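Side-chain contacts in 3'3'-cGAMP-specific phosphodiesterase 3 (Vibrio cholerae O1 biovar El Tor str. N16961, PDB 5Z7C), which belongs to the HD-domain proteins, a largely helical family, and combines two HD-type regions in a single chain: residues I171-E176 and E185-E190; I320-A325 and R405-A410; C48-H53 and V204-Q209; S28-L33 and L72-A77. The protein carries 2 engineered substitutions. One frame throughout, in Å; residues are numbered along the deposited sequence.

Interaction 1 (I171-E176 and E185-E190)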
# COMPACT_ATOMS: atom_id res chain seq x y z
N ILE A 171 -14.00 -5.09 -7.43
CA ILE A 171 -12.60 -4.77 -7.52
C ILE A 171 -12.23 -5.66 -8.69
O ILE A 171 -11.41 -5.33 -9.50
CB ILE A 171 -11.87 -5.21 -6.28
CG1 ILE A 171 -12.19 -4.26 -5.16
CG2 ILE A 171 -10.43 -5.12 -6.49
CD1 ILE A 171 -11.52 -4.58 -3.91
N HIS A 172 -12.86 -6.82 -8.75
CA HIS A 172 -12.62 -7.82 -9.75
C HIS A 172 -12.95 -7.43 -11.16
O HIS A 172 -12.28 -7.83 -12.08
CB HIS A 172 -13.42 -9.05 -9.41
CG HIS A 172 -13.19 -10.19 -10.34
ND1 HIS A 172 -12.76 -11.42 -9.91
CD2 HIS A 172 -13.34 -10.29 -11.68
CE1 HIS A 172 -12.65 -12.23 -10.95
NE2 HIS A 172 -13.01 -11.57 -12.03
N SER A 173 -13.98 -6.64 -11.32
CA SER A 173 -14.48 -6.24 -12.61
C SER A 173 -14.11 -4.83 -12.92
O SER A 173 -14.71 -4.20 -13.74
CB SER A 173 -15.97 -6.40 -12.66
OG SER A 173 -16.32 -7.76 -12.65
N LEU A 174 -13.07 -4.34 -12.29
CA LEU A 174 -12.72 -2.96 -12.43
C LEU A 174 -12.45 -2.69 -13.87
O LEU A 174 -12.78 -1.66 -14.38
CB LEU A 174 -11.47 -2.71 -11.64
CG LEU A 174 -10.82 -1.35 -11.65
CD1 LEU A 174 -11.74 -0.37 -11.07
CD2 LEU A 174 -9.57 -1.33 -10.91
N ASP A 175 -11.83 -3.64 -14.54
CA ASP A 175 -11.28 -3.41 -15.85
C ASP A 175 -12.18 -3.87 -16.97
O ASP A 175 -11.77 -3.92 -18.11
CB ASP A 175 -9.91 -4.01 -15.94
CG ASP A 175 -8.88 -3.19 -15.25
OD1 ASP A 175 -8.74 -2.02 -15.60
OD2 ASP A 175 -8.21 -3.68 -14.35
N GLU A 176 -13.40 -4.20 -16.64
CA GLU A 176 -14.39 -4.40 -17.64
C GLU A 176 -14.79 -3.08 -18.22
O GLU A 176 -14.61 -2.05 -17.64
CB GLU A 176 -15.58 -5.11 -17.05
CG GLU A 176 -15.20 -6.28 -16.21
CD GLU A 176 -14.90 -7.53 -16.99
OE1 GLU A 176 -14.54 -7.42 -18.16
OE2 GLU A 176 -15.01 -8.62 -16.44
N GLU A 185 -13.30 -10.78 -18.07
CA GLU A 185 -14.44 -11.56 -18.48
C GLU A 185 -15.23 -11.03 -19.66
O GLU A 185 -16.16 -11.67 -20.09
CB GLU A 185 -15.39 -11.72 -17.32
CG GLU A 185 -14.99 -12.73 -16.32
CD GLU A 185 -15.88 -12.68 -15.13
OE1 GLU A 185 -16.13 -11.58 -14.64
OE2 GLU A 185 -16.33 -13.73 -14.67
N GLN A 186 -14.87 -9.88 -20.17
CA GLN A 186 -15.59 -9.34 -21.28
C GLN A 186 -17.07 -9.15 -21.00
O GLN A 186 -17.90 -9.44 -21.82
CB GLN A 186 -15.39 -10.25 -22.45
CG GLN A 186 -14.12 -9.99 -23.18
CD GLN A 186 -12.96 -10.68 -22.54
OE1 GLN A 186 -13.03 -11.84 -22.19
NE2 GLN A 186 -11.87 -9.96 -22.40
N ARG A 187 -17.38 -8.65 -19.81
CA ARG A 187 -18.71 -8.25 -19.45
C ARG A 187 -19.06 -6.97 -20.12
O ARG A 187 -18.21 -6.14 -20.35
CB ARG A 187 -18.78 -8.01 -17.97
CG ARG A 187 -18.78 -9.22 -17.14
CD ARG A 187 -18.80 -8.84 -15.71
NE ARG A 187 -18.57 -9.99 -14.88
CZ ARG A 187 -19.53 -10.74 -14.40
NH1 ARG A 187 -20.78 -10.44 -14.66
NH2 ARG A 187 -19.25 -11.79 -13.65
N LYS A 188 -20.34 -6.80 -20.45
CA LYS A 188 -20.80 -5.60 -21.12
C LYS A 188 -22.05 -5.01 -20.47
O LYS A 188 -22.92 -5.74 -19.99
CB LYS A 188 -21.07 -5.88 -22.60
CG LYS A 188 -21.50 -7.31 -22.89
CD LYS A 188 -21.46 -7.61 -24.38
CE LYS A 188 -20.06 -7.45 -24.94
NZ LYS A 188 -20.05 -7.37 -26.43
N GLY A 189 -22.14 -3.68 -20.47
CA GLY A 189 -23.29 -2.98 -19.95
C GLY A 189 -23.49 -3.14 -18.45
O GLY A 189 -22.61 -2.79 -17.66
N GLU A 190 -24.64 -3.66 -18.07
CA GLU A 190 -24.97 -3.83 -16.69
C GLU A 190 -24.66 -5.20 -16.19
O GLU A 190 -25.04 -5.58 -15.10
CB GLU A 190 -26.42 -3.46 -16.49
CG GLU A 190 -26.70 -2.07 -16.93
CD GLU A 190 -28.08 -1.62 -16.62
OE1 GLU A 190 -28.45 -1.57 -15.45
OE2 GLU A 190 -28.81 -1.27 -17.55

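Interaction 2 (I320-A325 and R405-A410)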
# COMPACT_ATOMS: atom_id res chain seq x y z
N ILE A 320 2.99 -5.21 20.85
CA ILE A 320 2.06 -5.64 19.85
C ILE A 320 1.90 -4.63 18.77
O ILE A 320 1.80 -4.98 17.64
CB ILE A 320 0.71 -5.88 20.45
CG1 ILE A 320 0.82 -6.87 21.58
CG2 ILE A 320 -0.19 -6.45 19.45
CD1 ILE A 320 -0.49 -7.23 22.18
N TRP A 321 1.83 -3.37 19.13
CA TRP A 321 1.81 -2.35 18.13
C TRP A 321 3.10 -2.32 17.38
O TRP A 321 3.13 -2.06 16.22
CB TRP A 321 1.55 -0.98 18.74
CG TRP A 321 1.54 0.04 17.71
CD1 TRP A 321 2.22 1.19 17.70
CD2 TRP A 321 0.88 -0.05 16.47
NE1 TRP A 321 1.99 1.86 16.55
CE2 TRP A 321 1.16 1.11 15.77
CE3 TRP A 321 0.04 -1.00 15.89
CZ2 TRP A 321 0.65 1.35 14.51
CZ3 TRP A 321 -0.46 -0.76 14.66
CH2 TRP A 321 -0.17 0.40 13.98
N LEU A 322 4.18 -2.49 18.11
CA LEU A 322 5.48 -2.32 17.54
C LEU A 322 5.74 -3.32 16.46
O LEU A 322 6.33 -3.01 15.46
CB LEU A 322 6.51 -2.46 18.62
CG LEU A 322 6.76 -1.18 19.37
CD1 LEU A 322 7.60 -1.47 20.53
CD2 LEU A 322 7.42 -0.23 18.47
N ARG A 323 5.32 -4.54 16.69
CA ARG A 323 5.45 -5.56 15.70
C ARG A 323 4.65 -5.33 14.46
O ARG A 323 5.11 -5.60 13.40
CB ARG A 323 5.13 -6.90 16.30
CG ARG A 323 6.14 -7.31 17.29
CD ARG A 323 5.95 -8.70 17.73
NE ARG A 323 4.72 -8.87 18.45
CZ ARG A 323 4.61 -8.87 19.77
NH1 ARG A 323 5.66 -8.69 20.52
NH2 ARG A 323 3.45 -9.04 20.33
N ARG A 324 3.43 -4.90 14.60
CA ARG A 324 2.65 -4.51 13.45
C ARG A 324 3.22 -3.31 12.77
O ARG A 324 3.29 -3.24 11.59
CB ARG A 324 1.23 -4.24 13.85
CG ARG A 324 0.71 -5.22 14.81
CD ARG A 324 -0.77 -5.15 14.90
NE ARG A 324 -1.31 -6.41 15.34
CZ ARG A 324 -2.22 -6.53 16.28
NH1 ARG A 324 -2.68 -5.47 16.88
NH2 ARG A 324 -2.66 -7.72 16.63
N ALA A 325 3.64 -2.36 13.56
CA ALA A 325 4.14 -1.13 13.03
C ALA A 325 5.33 -1.42 12.20
O ALA A 325 5.59 -0.75 11.24
CB ALA A 325 4.49 -0.23 14.13
N ARG A 405 12.56 5.34 17.20
CA ARG A 405 13.91 4.98 17.51
C ARG A 405 14.11 3.49 17.52
O ARG A 405 15.09 3.03 17.00
CB ARG A 405 14.34 5.61 18.82
CG ARG A 405 15.18 6.83 18.61
CD ARG A 405 14.87 7.91 19.59
NE ARG A 405 14.59 7.38 20.91
CZ ARG A 405 13.72 7.90 21.74
NH1 ARG A 405 13.05 8.97 21.40
NH2 ARG A 405 13.53 7.36 22.93
N ILE A 406 13.21 2.75 18.13
CA ILE A 406 13.39 1.33 18.14
C ILE A 406 13.35 0.76 16.76
O ILE A 406 14.24 0.06 16.36
CB ILE A 406 12.28 0.70 18.92
CG1 ILE A 406 12.30 1.22 20.34
CG2 ILE A 406 12.41 -0.79 18.95
CD1 ILE A 406 11.34 0.56 21.23
N ILE A 407 12.30 1.04 16.03
CA ILE A 407 12.13 0.45 14.73
C ILE A 407 13.24 0.87 13.83
O ILE A 407 13.70 0.11 13.02
CB ILE A 407 10.77 0.83 14.17
CG1 ILE A 407 9.71 0.11 14.95
CG2 ILE A 407 10.64 0.46 12.73
CD1 ILE A 407 8.38 0.48 14.58
N THR A 408 13.65 2.10 13.95
CA THR A 408 14.68 2.63 13.09
C THR A 408 15.99 1.92 13.34
O THR A 408 16.72 1.59 12.42
CB THR A 408 14.83 4.10 13.33
OG1 THR A 408 15.15 4.31 14.70
CG2 THR A 408 13.55 4.77 13.04
N THR A 409 16.28 1.67 14.60
CA THR A 409 17.48 1.01 14.99
C THR A 409 17.49 -0.37 14.38
O THR A 409 18.48 -0.82 13.90
CB THR A 409 17.55 0.92 16.50
OG1 THR A 409 17.81 2.22 17.02
CG2 THR A 409 18.64 0.02 16.96
N ALA A 410 16.36 -1.03 14.41
CA ALA A 410 16.24 -2.34 13.83
C ALA A 410 16.47 -2.25 12.37
O ALA A 410 17.07 -3.09 11.78
CB ALA A 410 14.90 -2.85 14.08

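Interaction 3 (C48-H53 and V204-Q209)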
# COMPACT_ATOMS: atom_id res chain seq x y z
N CYS A 48 -11.84 8.20 -4.61
CA CYS A 48 -12.86 7.96 -3.64
C CYS A 48 -13.78 9.12 -3.63
O CYS A 48 -14.97 8.98 -3.60
CB CYS A 48 -12.24 7.88 -2.27
SG CYS A 48 -13.23 6.80 -1.17
N TRP A 49 -13.19 10.28 -3.64
CA TRP A 49 -13.97 11.45 -3.62
C TRP A 49 -14.82 11.56 -4.86
O TRP A 49 -15.97 11.88 -4.76
CB TRP A 49 -13.02 12.61 -3.50
CG TRP A 49 -13.66 13.88 -3.67
CD1 TRP A 49 -13.83 14.52 -4.81
CD2 TRP A 49 -14.24 14.68 -2.66
NE1 TRP A 49 -14.48 15.69 -4.60
CE2 TRP A 49 -14.75 15.80 -3.28
CE3 TRP A 49 -14.39 14.55 -1.29
CZ2 TRP A 49 -15.39 16.79 -2.59
CZ3 TRP A 49 -15.02 15.53 -0.61
CH2 TRP A 49 -15.51 16.63 -1.25
N ILE A 50 -14.25 11.32 -6.03
CA ILE A 50 -15.03 11.34 -7.23
C ILE A 50 -16.06 10.25 -7.25
O ILE A 50 -17.20 10.48 -7.54
CB ILE A 50 -14.13 11.15 -8.44
CG1 ILE A 50 -13.14 12.29 -8.54
CG2 ILE A 50 -14.91 11.08 -9.72
CD1 ILE A 50 -12.05 12.02 -9.46
N GLY A 51 -15.66 9.04 -6.93
CA GLY A 51 -16.57 7.93 -6.96
C GLY A 51 -17.72 7.99 -6.00
O GLY A 51 -18.78 7.55 -6.30
N MET A 52 -17.47 8.48 -4.81
CA MET A 52 -18.53 8.61 -3.84
C MET A 52 -19.54 9.61 -4.33
O MET A 52 -20.71 9.44 -4.19
CB MET A 52 -17.99 8.96 -2.46
CG MET A 52 -17.44 7.78 -1.71
SD MET A 52 -18.51 6.45 -1.52
CE MET A 52 -19.43 7.06 -0.23
N HIS A 53 -19.05 10.68 -4.91
CA HIS A 53 -19.93 11.69 -5.45
C HIS A 53 -20.80 11.23 -6.60
O HIS A 53 -21.90 11.68 -6.73
CB HIS A 53 -19.15 12.91 -5.83
CG HIS A 53 -18.88 13.81 -4.68
ND1 HIS A 53 -17.68 13.85 -4.03
CD2 HIS A 53 -19.67 14.71 -4.05
CE1 HIS A 53 -17.72 14.73 -3.06
NE2 HIS A 53 -18.92 15.27 -3.05
N VAL A 204 -10.08 6.94 -14.17
CA VAL A 204 -9.54 7.51 -15.38
C VAL A 204 -9.64 9.00 -15.29
O VAL A 204 -8.74 9.70 -15.68
CB VAL A 204 -10.30 7.03 -16.58
CG1 VAL A 204 -9.78 7.66 -17.80
CG2 VAL A 204 -10.18 5.57 -16.68
N PHE A 205 -10.73 9.49 -14.76
CA PHE A 205 -10.94 10.90 -14.72
C PHE A 205 -9.90 11.59 -13.91
O PHE A 205 -9.44 12.65 -14.26
CB PHE A 205 -12.28 11.22 -14.13
CG PHE A 205 -12.55 12.66 -14.03
CD1 PHE A 205 -12.98 13.37 -15.10
CD2 PHE A 205 -12.36 13.32 -12.86
CE1 PHE A 205 -13.22 14.69 -15.00
CE2 PHE A 205 -12.60 14.64 -12.78
CZ PHE A 205 -13.03 15.32 -13.85
N ASP A 206 -9.53 10.99 -12.80
CA ASP A 206 -8.55 11.61 -11.95
C ASP A 206 -7.24 11.71 -12.67
O ASP A 206 -6.58 12.73 -12.60
CB ASP A 206 -8.38 10.81 -10.67
CG ASP A 206 -7.42 11.45 -9.73
OD1 ASP A 206 -7.65 12.58 -9.34
OD2 ASP A 206 -6.41 10.82 -9.39
N VAL A 207 -6.86 10.67 -13.39
CA VAL A 207 -5.56 10.68 -14.01
C VAL A 207 -5.47 11.81 -14.99
O VAL A 207 -4.47 12.46 -15.08
CB VAL A 207 -5.28 9.38 -14.74
CG1 VAL A 207 -3.97 9.43 -15.43
CG2 VAL A 207 -5.27 8.25 -13.78
N PHE A 208 -6.50 11.99 -15.78
CA PHE A 208 -6.55 13.12 -16.68
C PHE A 208 -6.68 14.43 -15.99
O PHE A 208 -6.09 15.41 -16.37
CB PHE A 208 -7.59 12.91 -17.74
CG PHE A 208 -7.16 11.96 -18.77
CD1 PHE A 208 -7.23 10.63 -18.54
CD2 PHE A 208 -6.60 12.41 -19.93
CE1 PHE A 208 -6.80 9.75 -19.46
CE2 PHE A 208 -6.17 11.52 -20.86
CZ PHE A 208 -6.27 10.19 -20.62
N GLN A 209 -7.43 14.43 -14.91
CA GLN A 209 -7.77 15.65 -14.25
C GLN A 209 -6.48 16.29 -13.86
O GLN A 209 -6.35 17.49 -13.87
CB GLN A 209 -8.56 15.32 -13.00
CG GLN A 209 -8.85 16.50 -12.15
CD GLN A 209 -7.91 16.62 -11.00
OE1 GLN A 209 -7.28 15.66 -10.60
NE2 GLN A 209 -7.80 17.81 -10.44

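Interaction 4 (S28-L33 and L72-A77)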
# COMPACT_ATOMS: atom_id res chain seq x y z
N SER A 28 -5.05 5.59 5.01
CA SER A 28 -3.64 5.72 5.19
C SER A 28 -2.87 4.63 4.53
O SER A 28 -1.88 4.86 3.91
CB SER A 28 -3.36 5.65 6.66
OG SER A 28 -3.37 6.94 7.21
N LEU A 29 -3.30 3.41 4.74
CA LEU A 29 -2.64 2.27 4.18
C LEU A 29 -2.78 2.32 2.70
O LEU A 29 -1.92 1.92 1.98
CB LEU A 29 -3.25 1.00 4.71
CG LEU A 29 -2.90 0.64 6.13
CD1 LEU A 29 -3.29 -0.74 6.44
CD2 LEU A 29 -1.46 0.85 6.40
N THR A 30 -3.94 2.74 2.26
CA THR A 30 -4.24 2.79 0.86
C THR A 30 -3.37 3.81 0.16
O THR A 30 -2.88 3.57 -0.92
CB THR A 30 -5.75 2.95 0.67
OG1 THR A 30 -6.41 1.83 1.23
CG2 THR A 30 -6.19 3.13 -0.76
N THR A 31 -3.22 4.96 0.78
CA THR A 31 -2.43 5.99 0.20
C THR A 31 -1.00 5.55 0.05
O THR A 31 -0.37 5.84 -0.93
CB THR A 31 -2.44 7.18 1.10
OG1 THR A 31 -3.79 7.62 1.20
CG2 THR A 31 -1.63 8.29 0.54
N ALA A 32 -0.47 4.92 1.07
CA ALA A 32 0.91 4.52 1.02
C ALA A 32 1.19 3.48 -0.03
O ALA A 32 2.11 3.62 -0.80
CB ALA A 32 1.32 4.03 2.35
N LEU A 33 0.43 2.42 -0.04
CA LEU A 33 0.67 1.38 -1.00
C LEU A 33 0.44 1.95 -2.38
O LEU A 33 0.82 1.36 -3.37
CB LEU A 33 -0.18 0.17 -0.71
CG LEU A 33 0.05 -1.11 -1.49
CD1 LEU A 33 -0.24 -2.31 -0.64
CD2 LEU A 33 -0.81 -1.17 -2.71
N LEU A 72 -13.59 1.69 -3.94
CA LEU A 72 -12.79 2.75 -4.51
C LEU A 72 -11.42 2.81 -3.92
O LEU A 72 -10.47 3.04 -4.61
CB LEU A 72 -13.46 4.08 -4.30
CG LEU A 72 -14.71 4.34 -5.10
CD1 LEU A 72 -15.48 5.42 -4.47
CD2 LEU A 72 -14.37 4.72 -6.49
N LEU A 73 -11.33 2.69 -2.62
CA LEU A 73 -10.08 2.72 -1.91
C LEU A 73 -9.18 1.55 -2.20
O LEU A 73 -8.00 1.68 -2.28
CB LEU A 73 -10.36 2.80 -0.42
CG LEU A 73 -11.03 4.02 0.18
CD1 LEU A 73 -11.33 3.83 1.59
CD2 LEU A 73 -10.19 5.21 0.02
N LEU A 74 -9.76 0.40 -2.38
CA LEU A 74 -9.05 -0.83 -2.52
C LEU A 74 -8.92 -1.34 -3.93
O LEU A 74 -8.64 -2.49 -4.12
CB LEU A 74 -9.75 -1.90 -1.73
CG LEU A 74 -9.64 -1.83 -0.23
CD1 LEU A 74 -10.44 -2.93 0.32
CD2 LEU A 74 -8.23 -2.01 0.15
N LYS A 75 -9.12 -0.50 -4.92
CA LYS A 75 -9.17 -0.98 -6.28
C LYS A 75 -7.87 -1.60 -6.76
O LYS A 75 -7.87 -2.56 -7.49
CB LYS A 75 -9.62 0.12 -7.21
CG LYS A 75 -8.67 1.22 -7.33
CD LYS A 75 -9.36 2.45 -7.78
CE LYS A 75 -8.57 3.18 -8.79
NZ LYS A 75 -7.48 3.94 -8.17
N ASP A 76 -6.77 -1.06 -6.28
CA ASP A 76 -5.44 -1.41 -6.74
C ASP A 76 -4.77 -2.40 -5.83
O ASP A 76 -3.59 -2.57 -5.87
CB ASP A 76 -4.60 -0.17 -6.82
CG ASP A 76 -5.09 0.79 -7.84
OD1 ASP A 76 -5.82 0.38 -8.73
OD2 ASP A 76 -4.73 1.96 -7.78
N ALA A 77 -5.54 -3.05 -4.99
CA ALA A 77 -5.01 -3.93 -3.99
C ALA A 77 -4.29 -5.06 -4.65
O ALA A 77 -3.29 -5.52 -4.18
CB ALA A 77 -6.10 -4.44 -3.17

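Interaction 1 (I171-E176 and E185-E190)
E176 reaches across to the backbone of E185-R187, a clear case of a carboxylate side chain of one part of a loop bonded to the backbone of another. Its CB points at the 185-190 segment. The chain then bends at chi2 (-81°), which turns the carboxylate towards the backbone N atoms of E185 and Q186. CD lies 3.8 Å from N of E185. At the tip E176 OE2 accepts from E185 N at 3.2 Å, on the syn side and 19° out of the carboxylate plane. OE1 stands 3.2 Å from N of Q186. OE2 also lies near the plane of the R187 guanidinium, at its edge, and 3.9 Å from R187 CD. The two carboxylates come close, with OE2 of E176 3.6 Å from OE1 of E185, but R187 probably offsets the like charge: its NE forms a salt bridge with E185 OE1 at 2.9 Å, approaching from above that carboxylate plane. H172 adds a looser contact, its imidazole set obliquely to E185. P184 and I192 pack against E176. All this lies in the long loop between helix 165-168 and helix 194-211, whose sequence is reminiscent of the GYP loop of HD-GYP proteins, in degenerate form.

Interaction 2 (I320-A325 and R405-A410)
I407 drives its CD1 methyl into the angle between L322 and A325, and this is the closely packed part of the contact. CD1 lies 4.0 Å from A325 CB and 4.1 Å from L322 CD2. With CG1 anti to the carbonyl carbon (chi1 -71°) and the branch extended beyond it (chi2 175°), the methyl is carried straight out towards the neighbouring helix. L322 crosses I407 at a slant, and its two methyls are divided between neighbours: CD2 goes to I407, while CD1 lies more loosely against I406 CD1, at 4.3 Å. The short segments run in roughly the same direction, 44° apart, with axes 10.8 Å from each other at closest approach, wide enough for branched aliphatic side chains to fill the gap. Such helix-on-helix packing builds the all-helical HD domain, and I407 also touches H329, the histidine of the sequence's HD pair. Helix 297-311 continues the apolar layer beyond I406, as does L366 beyond A325. T409 is buried against helix 446-456, and its OG1 donates to R405 O at 2.8 Å. Away from this seam the character changes. R323, whose CB points away from helix 397-416, is partly exposed and forms a salt bridge with D306. R405, also partly exposed, has a long, weak ion pair with D444.

Interaction 3 (C48-H53 and V204-Q209)
I50 and D206 mark the nearest backbone approach of two helical segments, their CA atoms 8.0 Å apart, so only side chains meet between them. The packing joins helix 43-56 to helix 194-211, the latter belonging to the first HD-type region, in an all-helical bundle. One methyl does nearly all the work. CD1 of I50 comes up to the rim of the F205 ring, near the ring plane, and is 3.7 Å from F205 CD2; the two side chains cross at about a right angle. The same methyl rests 4.0 Å from CB of D206. I50 has CG1 anti to its carbonyl carbon (chi1 -63°), a setting that sends CD1 across the gap, and F205 also packs against A217 of helix 214-224. D206 thus offers its aliphatic root to I50, while its carboxylate serves other partners: OD1 forms a salt bridge with R46 and OD2 a hydrogen bond with H43, which ties this buried acid to the start of helix 43-56. L250 lies against I50 as well. Further round the first helix, F246 is met by both W49 and H53, the latter edge-to-face. The imidazole of H53 is held from within its own helix, ND1 donating to W49 O over 2.7 Å with an N-H...O angle of 159°.

Interaction 4 (S28-L33 and L72-A77)
A first torsion of -61° in T30 sets CG2 anti to the backbone N and swings this methyl towards L73, 4.2 Å from L73 CB; it is modelled too close to L73 O, so its exact position is doubtful. The same rotation places OG1 beside the backbone N of T30, in position to hydrogen-bond M26 O one turn earlier, so that the buried hydroxyl is satisfied within its own helix. OG1 also lies 4.4 Å from CD2 of L74, whose CB starts out away from helix 22-35. One turn further on, L33 has CG anti to its backbone N (chi1 -172°) and brings CD2 to 4.4 Å from D76 O, a looser touch. Backbones are close here, the CA atoms of T30 and L73 being 6.5 Å apart. The second segment leaves helix 62-73 at L74 and enters a type I turn, L74 to A77, closed by A77 N to L74 O at 3.3 Å. K75 and D76 form a weak salt bridge where, judging by the sequence, the HD pair of a canonical HD domain would probably stand. Helix 43-56 packs against both partners, through C44 on T30 and C48 on L73, while helix 273-290 lies against L29 and L33 of helix 22-35.

Overall arrangement
Interactions 1, 3 and 4 gather in one part of the chain and interaction 2 lies apart, its centre 41 Å from that of interaction 1 and on the opposite side of the chain's centre. Interaction 4 sits nearest the middle, about 6 Å from that centre. Along the sequence interactions 3 and 4 interlock, their segments alternating, and they touch where C48 and G51 meet L73 and L72. Interaction 1 is nested inside the loop closed by interaction 3, and I171 reaches L74 of interaction 4. Interaction 2 follows all of these, in the second HD-type region. The contacts thus fall in two helical regions, joined where helix 273-290 lies against helix 22-35.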